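Local coordinates for protein interferon alpha/beta receptor 1 (Mus musculus, PDB 3WCY) that pairs with IFNAR2 to form the heterodimeric receptor for type I interferons, whose binding activates the JAK-STAT signalling cascade, at residues Glu133-Lys146 / Thr170-Ser182. Numbering follows the deposited sequence.
Sequences EKPSFSYTIRIWQK and TTYCLEVKAIHPS
Ser-138 and Ile-179 open a ladder of antiparallel backbone hydrogen bonds between strands 138-145 and 171-179. Ser-138 N to Ile-179 O measures 2.8 Å. The ladder runs through Thr-140/Lys-177 and Arg-142/Glu-175 to Trp-144/Cys-173, where Cys-173 N to Trp-144 O is 2.7 Å, and one more bond follows, from Lys-146 N to Thr-171 O. The bonds from Glu-175 N to Arg-142 O and from Trp-144 N to Cys-173 O are weak.

Apolar contacts fill one face. Ile-141 CG2 meets Leu-174 CD1 at 3.6 Å and also touches Val-176. Tyr-139 rests CE1 on Ala-178 CB. Strands 116-121 and 160-163 cover this face.

The other face is more polar. Trp-144 CG sits between the backbone N and the carbonyl carbon (chi1 65°), which brings one indole face over strand 171-179, with Cys-173 O 3.4 Å above the ring plane, toward its rim. Cys-173 CB packs against the ring at CE2. Lys-151 makes a cation-pi contact with the indole. A leucine here would probably uncover the Cys-173 backbone and leave Lys-151 without its aromatic partner. Arg-142 NH1 and Glu-175 OE1 form a long salt bridge, 3.8 Å.

Beyond the strands, Phe-137 turns its edge to the His-180 ring face, planes at 76°.

Both strands belong to the second extracellular fibronectin type III domain. Their apolar face turns into the sandwich core; the mixed polar and aromatic face turns outward, tied by the Cys-173/Cys-194 disulfide.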
ATOM      1  N   GLU A 133      -1.633  13.504  -4.508  1.00 86.52           N
ATOM      2  CA  GLU A 133      -0.465  12.665  -4.795  1.00 85.57           C
ATOM      3  C   GLU A 133       0.116  11.984  -3.559  1.00 88.38           C
ATOM      4  O   GLU A 133       0.859  11.010  -3.702  1.00 87.58           O
ATOM      5  CB  GLU A 133       0.604  13.435  -5.574  1.00 87.74           C
ATOM      6  CG  GLU A 133       0.399  13.391  -7.078  1.00 96.75           C
ATOM      7  CD  GLU A 133      -0.821  14.124  -7.597  1.00112.79           C
ATOM      8  OE1 GLU A 133      -1.433  13.629  -8.570  1.00100.42           O
ATOM      9  OE2 GLU A 133      -1.172  15.187  -7.033  1.00106.57           O
ATOM     10  N   LYS A 134      -0.278  12.448  -2.349  1.00 84.37           N
ATOM     11  CA  LYS A 134       0.134  11.895  -1.049  1.00 83.60           C
ATOM     12  C   LYS A 134       0.261  10.353  -1.018  1.00 86.53           C
ATOM     13  O   LYS A 134       1.282   9.880  -0.505  1.00 85.86           O
ATOM     14  CB  LYS A 134      -0.802  12.351   0.086  1.00 85.96           C
ATOM     15  CG  LYS A 134      -0.858  13.846   0.321  1.00100.19           C
ATOM     16  CD  LYS A 134      -2.297  14.308   0.459  1.00109.19           C
ATOM     17  CE  LYS A 134      -2.732  14.470   1.894  1.00119.62           C
ATOM     18  NZ  LYS A 134      -4.148  14.900   1.977  1.00130.67           N
ATOM     19  N   PRO A 135      -0.716   9.537  -1.533  1.00 82.18           N
ATOM     20  CA  PRO A 135      -0.550   8.075  -1.445  1.00 81.35           C
ATOM     21  C   PRO A 135       0.535   7.523  -2.365  1.00 84.81           C
ATOM     22  O   PRO A 135       1.119   6.478  -2.069  1.00 83.09           O
ATOM     23  CB  PRO A 135      -1.935   7.534  -1.808  1.00 82.64           C
ATOM     24  CG  PRO A 135      -2.859   8.726  -1.791  1.00 87.02           C
ATOM     25  CD  PRO A 135      -2.011   9.871  -2.166  1.00 83.12           C
ATOM     26  N   SER A 136       0.822   8.242  -3.463  1.00 82.77           N
ATOM     27  CA  SER A 136       1.835   7.835  -4.432  1.00 83.34           C
ATOM     28  C   SER A 136       3.248   7.923  -3.861  1.00 86.73           C
ATOM     29  O   SER A 136       4.039   7.009  -4.098  1.00 86.95           O
ATOM     30  CB  SER A 136       1.713   8.641  -5.724  1.00 87.99           C
ATOM     31  OG  SER A 136       0.572   8.257  -6.477  1.00 96.36           O
ATOM     32  N   PHE A 137       3.542   8.989  -3.073  1.00 81.81           N
ATOM     33  CA  PHE A 137       4.845   9.242  -2.447  1.00 81.10           C
ATOM     34  C   PHE A 137       5.402   8.090  -1.619  1.00 84.93           C
ATOM     35  O   PHE A 137       4.678   7.426  -0.879  1.00 83.38           O
ATOM     36  CB  PHE A 137       4.822  10.500  -1.562  1.00 82.57           C
ATOM     37  CG  PHE A 137       4.504  11.829  -2.203  1.00 84.46           C
ATOM     38  CD1 PHE A 137       5.090  12.198  -3.409  1.00 88.36           C
ATOM     39  CD2 PHE A 137       3.708  12.758  -1.549  1.00 86.07           C
ATOM     40  CE1 PHE A 137       4.812  13.439  -3.988  1.00 89.58           C
ATOM     41  CE2 PHE A 137       3.451  14.006  -2.118  1.00 89.43           C
ATOM     42  CZ  PHE A 137       4.009  14.339  -3.331  1.00 88.21           C
ATOM     43  N   SER A 138       6.709   7.891  -1.737  1.00 83.11           N
ATOM     44  CA  SER A 138       7.500   6.919  -0.988  1.00 82.88           C
ATOM     45  C   SER A 138       8.642   7.728  -0.388  1.00 85.28           C
ATOM     46  O   SER A 138       8.878   8.855  -0.826  1.00 84.82           O
ATOM     47  CB  SER A 138       8.047   5.833  -1.911  1.00 87.58           C
ATOM     48  OG  SER A 138       8.861   4.909  -1.203  1.00 97.15           O
ATOM     49  N   TYR A 139       9.315   7.185   0.635  1.00 81.54           N
ATOM     50  CA  TYR A 139      10.423   7.875   1.305  1.00 81.79           C
ATOM     51  C   TYR A 139      11.619   6.958   1.495  1.00 87.22           C
ATOM     52  O   TYR A 139      11.456   5.741   1.621  1.00 87.21           O
ATOM     53  CB  TYR A 139       9.971   8.515   2.642  1.00 81.46           C
ATOM     54  CG  TYR A 139       8.738   9.382   2.496  1.00 81.17           C
ATOM     55  CD1 TYR A 139       8.838  10.704   2.070  1.00 82.62           C
ATOM     56  CD2 TYR A 139       7.462   8.859   2.712  1.00 80.95           C
ATOM     57  CE1 TYR A 139       7.703  11.494   1.890  1.00 81.87           C
ATOM     58  CE2 TYR A 139       6.320   9.638   2.529  1.00 81.07           C
ATOM     59  CZ  TYR A 139       6.446  10.956   2.117  1.00 87.30           C
ATOM     60  OH  TYR A 139       5.330  11.730   1.923  1.00 87.42           O
ATOM     61  N   THR A 140      12.822   7.539   1.452  1.00 84.45           N
ATOM     62  CA  THR A 140      14.085   6.820   1.638  1.00 85.04           C
ATOM     63  C   THR A 140      14.837   7.526   2.772  1.00 88.46           C
ATOM     64  O   THR A 140      15.095   8.730   2.682  1.00 88.31           O
ATOM     65  CB  THR A 140      14.916   6.771   0.333  1.00 95.35           C
ATOM     66  OG1 THR A 140      15.391   8.081   0.021  1.00 98.29           O
ATOM     67  CG2 THR A 140      14.152   6.197  -0.851  1.00 91.19           C
ATOM     68  N   ILE A 141      15.153   6.789   3.843  1.00 84.23           N
ATOM     69  CA  ILE A 141      15.841   7.330   5.015  1.00 84.00           C
ATOM     70  C   ILE A 141      17.298   6.890   5.033  1.00 88.96           C
ATOM     71  O   ILE A 141      17.595   5.722   4.773  1.00 88.25           O
ATOM     72  CB  ILE A 141      15.149   6.955   6.368  1.00 86.32           C
ATOM     73  CG1 ILE A 141      13.639   6.566   6.262  1.00 85.57           C
ATOM     74  CG2 ILE A 141      15.457   7.964   7.473  1.00 86.85           C
ATOM     75  CD1 ILE A 141      12.634   7.677   5.973  1.00 93.07           C
ATOM     76  N   ARG A 142      18.196   7.830   5.389  1.00 86.78           N
ATOM     77  CA  ARG A 142      19.633   7.617   5.542  1.00 87.53           C
ATOM     78  C   ARG A 142      20.014   7.930   6.986  1.00 91.95           C
ATOM     79  O   ARG A 142      19.745   9.028   7.472  1.00 90.69           O
ATOM     80  CB  ARG A 142      20.424   8.509   4.584  1.00 87.40           C
ATOM     81  CG  ARG A 142      20.611   7.937   3.190  1.00 95.63           C
ATOM     82  CD  ARG A 142      21.520   8.856   2.398  1.00103.11           C
ATOM     83  NE  ARG A 142      21.660   8.451   1.001  1.00109.07           N
ATOM     84  CZ  ARG A 142      22.063   9.260   0.024  1.00122.92           C
ATOM     85  NH1 ARG A 142      22.357  10.530   0.283  1.00 99.77           N
ATOM     86  NH2 ARG A 142      22.163   8.808  -1.220  1.00116.65           N
ATOM     87  N   ILE A 143      20.619   6.953   7.673  1.00 90.15           N
ATOM     88  CA  ILE A 143      21.062   7.061   9.064  1.00 90.55           C
ATOM     89  C   ILE A 143      22.535   6.628   9.211  1.00 97.49           C
ATOM     90  O   ILE A 143      22.984   5.678   8.564  1.00 97.23           O
ATOM     91  CB  ILE A 143      20.083   6.326  10.042  1.00 92.72           C
ATOM     92  CG1 ILE A 143      20.344   6.682  11.528  1.00 93.14           C
ATOM     93  CG2 ILE A 143      20.012   4.807   9.795  1.00 93.91           C
ATOM     94  CD1 ILE A 143      19.237   6.279  12.552  1.00 97.19           C
ATOM     95  N   TRP A 144      23.276   7.356  10.052  1.00 96.49           N
ATOM     96  CA  TRP A 144      24.682   7.113  10.382  1.00 98.67           C
ATOM     97  C   TRP A 144      24.977   7.793  11.714  1.00104.93           C
ATOM     98  O   TRP A 144      24.239   8.701  12.093  1.00103.84           O
ATOM     99  CB  TRP A 144      25.605   7.696   9.291  1.00 98.24           C
ATOM    100  CG  TRP A 144      25.544   9.192   9.173  1.00 98.75           C
ATOM    101  CD1 TRP A 144      26.325  10.099   9.826  1.00102.27           C
ATOM    102  CD2 TRP A 144      24.604   9.952   8.403  1.00 97.53           C
ATOM    103  NE1 TRP A 144      25.930  11.378   9.514  1.00101.26           N
ATOM    104  CE2 TRP A 144      24.895  11.318   8.617  1.00101.68           C
ATOM    105  CE3 TRP A 144      23.546   9.612   7.542  1.00 97.60           C
ATOM    106  CZ2 TRP A 144      24.177  12.342   7.989  1.00100.22           C
ATOM    107  CZ3 TRP A 144      22.844  10.629   6.913  1.00 98.27           C
ATOM    108  CH2 TRP A 144      23.149  11.975   7.151  1.00 99.13           C
ATOM    109  N   GLN A 145      26.065   7.402  12.401  1.00104.09           N
ATOM    110  CA  GLN A 145      26.454   8.074  13.637  1.00105.30           C
ATOM    111  C   GLN A 145      26.980   9.403  13.087  1.00112.73           C
ATOM    112  O   GLN A 145      27.194   9.517  11.878  1.00113.50           O
ATOM    113  CB  GLN A 145      27.172   7.143  14.637  1.00107.85           C
ATOM    114  CG  GLN A 145      28.352   6.352  14.081  1.00130.53           C
ATOM    115  CD  GLN A 145      29.230   5.789  15.169  1.00156.43           C
ATOM    116  OE1 GLN A 145      28.793   5.000  16.019  1.00151.78           O
ATOM    117  NE2 GLN A 145      30.505   6.158  15.144  1.00152.47           N
ATOM    118  N   LYS A 146      27.132  10.416  13.978  1.00110.46           N
ATOM    119  CA  LYS A 146      27.551  11.805  13.724  1.00110.91           C
ATOM    120  C   LYS A 146      28.877  11.912  12.966  1.00117.94           C
ATOM    121  O   LYS A 146      28.963  12.691  12.013  1.00117.76           O
ATOM    122  CB  LYS A 146      27.596  12.601  15.037  1.00112.79           C
ATOM    123  CG  LYS A 146      27.463  14.108  14.823  1.00123.33           C
ATOM    124  CD  LYS A 146      28.333  14.905  15.791  1.00133.88           C
ATOM    125  CE  LYS A 146      28.335  16.391  15.506  1.00146.41           C
ATOM    126  NZ  LYS A 146      29.022  16.735  14.229  1.00158.39           N
ATOM    127  N   THR A 170      24.121   6.869  21.816  1.00103.08           N
ATOM    128  CA  THR A 170      24.859   7.162  20.600  1.00101.97           C
ATOM    129  C   THR A 170      24.056   8.183  19.799  1.00103.94           C
ATOM    130  O   THR A 170      22.827   8.151  19.792  1.00103.37           O
ATOM    131  CB  THR A 170      25.074   5.899  19.748  1.00107.20           C
ATOM    132  OG1 THR A 170      25.326   4.779  20.604  1.00107.87           O
ATOM    133  CG2 THR A 170      26.253   6.087  18.805  1.00105.50           C
ATOM    134  N   THR A 171      24.759   9.092  19.134  1.00 98.67           N
ATOM    135  CA  THR A 171      24.127  10.194  18.417  1.00 96.45           C
ATOM    136  C   THR A 171      24.195   9.939  16.909  1.00 98.08           C
ATOM    137  O   THR A 171      25.283   9.915  16.334  1.00 97.84           O
ATOM    138  CB  THR A 171      24.640  11.572  18.889  1.00104.11           C
ATOM    139  OG1 THR A 171      24.241  12.564  17.939  1.00102.76           O
ATOM    140  CG2 THR A 171      26.159  11.620  19.088  1.00104.27           C
ATOM    141  N   TYR A 172      23.026   9.704  16.284  1.00 93.00           N
ATOM    142  CA  TYR A 172      22.899   9.431  14.849  1.00 91.66           C
ATOM    143  C   TYR A 172      22.297  10.620  14.101  1.00 93.31           C
ATOM    144  O   TYR A 172      21.463  11.334  14.660  1.00 92.46           O
ATOM    145  CB  TYR A 172      22.011   8.204  14.592  1.00 92.13           C
ATOM    146  CG  TYR A 172      22.436   6.919  15.268  1.00 94.20           C
ATOM    147  CD1 TYR A 172      23.201   5.972  14.591  1.00 96.53           C
ATOM    148  CD2 TYR A 172      21.975   6.592  16.543  1.00 94.89           C
ATOM    149  CE1 TYR A 172      23.546   4.757  15.186  1.00 97.96           C
ATOM    150  CE2 TYR A 172      22.311   5.383  17.148  1.00 96.54           C
ATOM    151  CZ  TYR A 172      23.100   4.469  16.468  1.00104.19           C
ATOM    152  OH  TYR A 172      23.424   3.272  17.062  1.00105.08           O
ATOM    153  N   CYS A 173      22.678  10.797  12.821  1.00 88.77           N
ATOM    154  CA  CYS A 173      22.150  11.867  11.974  1.00 87.61           C
ATOM    155  C   CYS A 173      21.319  11.294  10.829  1.00 90.76           C
ATOM    156  O   CYS A 173      21.632  10.212  10.324  1.00 90.67           O
ATOM    157  CB  CYS A 173      23.257  12.797  11.490  1.00 88.64           C
ATOM    158  SG  CYS A 173      24.178  13.601  12.833  1.00 93.34           S
ATOM    159  N   LEU A 174      20.204  11.984  10.486  1.00 86.12           N
ATOM    160  CA  LEU A 174      19.200  11.544   9.511  1.00 84.53           C
ATOM    161  C   LEU A 174      19.009  12.445   8.289  1.00 85.94           C
ATOM    162  O   LEU A 174      19.224  13.657   8.358  1.00 84.86           O
ATOM    163  CB  LEU A 174      17.838  11.371  10.216  1.00 83.90           C
ATOM    164  CG  LEU A 174      17.556  10.112  11.063  1.00 89.15           C
ATOM    165  CD1 LEU A 174      17.557   8.868  10.250  1.00 89.84           C
ATOM    166  CD2 LEU A 174      18.391  10.029  12.339  1.00 92.20           C
ATOM    167  N   GLU A 175      18.540  11.830   7.183  1.00 81.67           N
ATOM    168  CA  GLU A 175      18.245  12.464   5.898  1.00 81.61           C
ATOM    169  C   GLU A 175      17.089  11.707   5.212  1.00 85.15           C
ATOM    170  O   GLU A 175      17.204  10.505   4.957  1.00 84.43           O
ATOM    171  CB  GLU A 175      19.501  12.484   5.010  1.00 84.22           C
ATOM    172  CG  GLU A 175      19.872  13.877   4.521  1.00 96.99           C
ATOM    173  CD  GLU A 175      21.013  13.979   3.520  1.00109.42           C
ATOM    174  OE1 GLU A 175      21.562  12.926   3.119  1.00 97.52           O
ATOM    175  OE2 GLU A 175      21.344  15.122   3.123  1.00 89.61           O
ATOM    176  N   VAL A 176      15.962  12.404   4.956  1.00 81.84           N
ATOM    177  CA  VAL A 176      14.757  11.821   4.345  1.00 81.26           C
ATOM    178  C   VAL A 176      14.478  12.447   2.982  1.00 86.99           C
ATOM    179  O   VAL A 176      14.375  13.669   2.864  1.00 87.33           O
ATOM    180  CB  VAL A 176      13.514  11.894   5.281  1.00 83.80           C
ATOM    181  CG1 VAL A 176      12.288  11.248   4.645  1.00 82.36           C
ATOM    182  CG2 VAL A 176      13.801  11.266   6.640  1.00 83.57           C
ATOM    183  N   LYS A 177      14.331  11.589   1.968  1.00 84.36           N
ATOM    184  CA  LYS A 177      14.040  11.944   0.584  1.00 84.86           C
ATOM    185  C   LYS A 177      12.588  11.550   0.246  1.00 90.56           C
ATOM    186  O   LYS A 177      12.160  10.426   0.554  1.00 89.76           O
ATOM    187  CB  LYS A 177      15.027  11.201  -0.340  1.00 87.01           C
ATOM    188  CG  LYS A 177      14.970  11.558  -1.818  1.00 94.54           C
ATOM    189  CD  LYS A 177      15.956  10.702  -2.611  1.00106.97           C
ATOM    190  CE  LYS A 177      16.397  11.320  -3.924  1.00119.63           C
ATOM    191  NZ  LYS A 177      17.403  12.404  -3.736  1.00122.70           N
ATOM    192  N   ALA A 178      11.835  12.469  -0.387  1.00 88.05           N
ATOM    193  CA  ALA A 178      10.472  12.181  -0.833  1.00 87.37           C
ATOM    194  C   ALA A 178      10.542  11.805  -2.298  1.00 93.30           C
ATOM    195  O   ALA A 178      11.110  12.545  -3.107  1.00 93.36           O
ATOM    196  CB  ALA A 178       9.573  13.391  -0.642  1.00 87.95           C
ATOM    197  N   ILE A 179      10.025  10.631  -2.642  1.00 91.83           N
ATOM    198  CA  ILE A 179      10.042  10.186  -4.036  1.00 93.36           C
ATOM    199  C   ILE A 179       8.654   9.895  -4.582  1.00 99.91           C
ATOM    200  O   ILE A 179       7.809   9.401  -3.840  1.00 98.74           O
ATOM    201  CB  ILE A 179      11.077   9.060  -4.323  1.00 96.76           C
ATOM    202  CG1 ILE A 179      10.978   7.895  -3.309  1.00 96.26           C
ATOM    203  CG2 ILE A 179      12.497   9.639  -4.381  1.00 98.56           C
ATOM    204  CD1 ILE A 179      11.540   6.543  -3.810  1.00102.34           C
ATOM    205  N   HIS A 180       8.408  10.255  -5.863  1.00 99.90           N
ATOM    206  CA  HIS A 180       7.163   9.977  -6.598  1.00100.72           C
ATOM    207  C   HIS A 180       7.528   8.815  -7.557  1.00106.26           C
ATOM    208  O   HIS A 180       8.014   9.075  -8.664  1.00106.90           O
ATOM    209  CB  HIS A 180       6.676  11.223  -7.381  1.00102.64           C
ATOM    210  CG  HIS A 180       5.215  11.216  -7.746  1.00106.03           C
ATOM    211  ND1 HIS A 180       4.518  10.030  -7.981  1.00107.33           N
ATOM    212  CD2 HIS A 180       4.368  12.256  -7.928  1.00108.24           C
ATOM    213  CE1 HIS A 180       3.281  10.392  -8.281  1.00106.47           C
ATOM    214  NE2 HIS A 180       3.139  11.718  -8.264  1.00107.40           N
ATOM    215  N   PRO A 181       7.385   7.533  -7.128  1.00103.30           N
ATOM    216  CA  PRO A 181       7.838   6.416  -7.978  1.00104.12           C
ATOM    217  C   PRO A 181       7.131   6.203  -9.313  1.00110.17           C
ATOM    218  O   PRO A 181       7.630   5.424 -10.129  1.00110.92           O
ATOM    219  CB  PRO A 181       7.719   5.194  -7.058  1.00105.06           C
ATOM    220  CG  PRO A 181       6.694   5.568  -6.061  1.00108.36           C
ATOM    221  CD  PRO A 181       6.882   7.037  -5.829  1.00104.07           C
ATOM    222  N   SER A 182       5.992   6.882  -9.547  1.00107.23           N
ATOM    223  CA  SER A 182       5.230   6.736 -10.788  1.00107.52           C
ATOM    224  C   SER A 182       5.332   7.939 -11.731  1.00111.80           C
ATOM    225  O   SER A 182       5.401   7.749 -12.946  1.00112.20           O
ATOM    226  CB  SER A 182       3.774   6.391 -10.491  1.00110.59           C
ATOM    227  OG  SER A 182       3.677   5.175  -9.765  1.00118.99           O
TER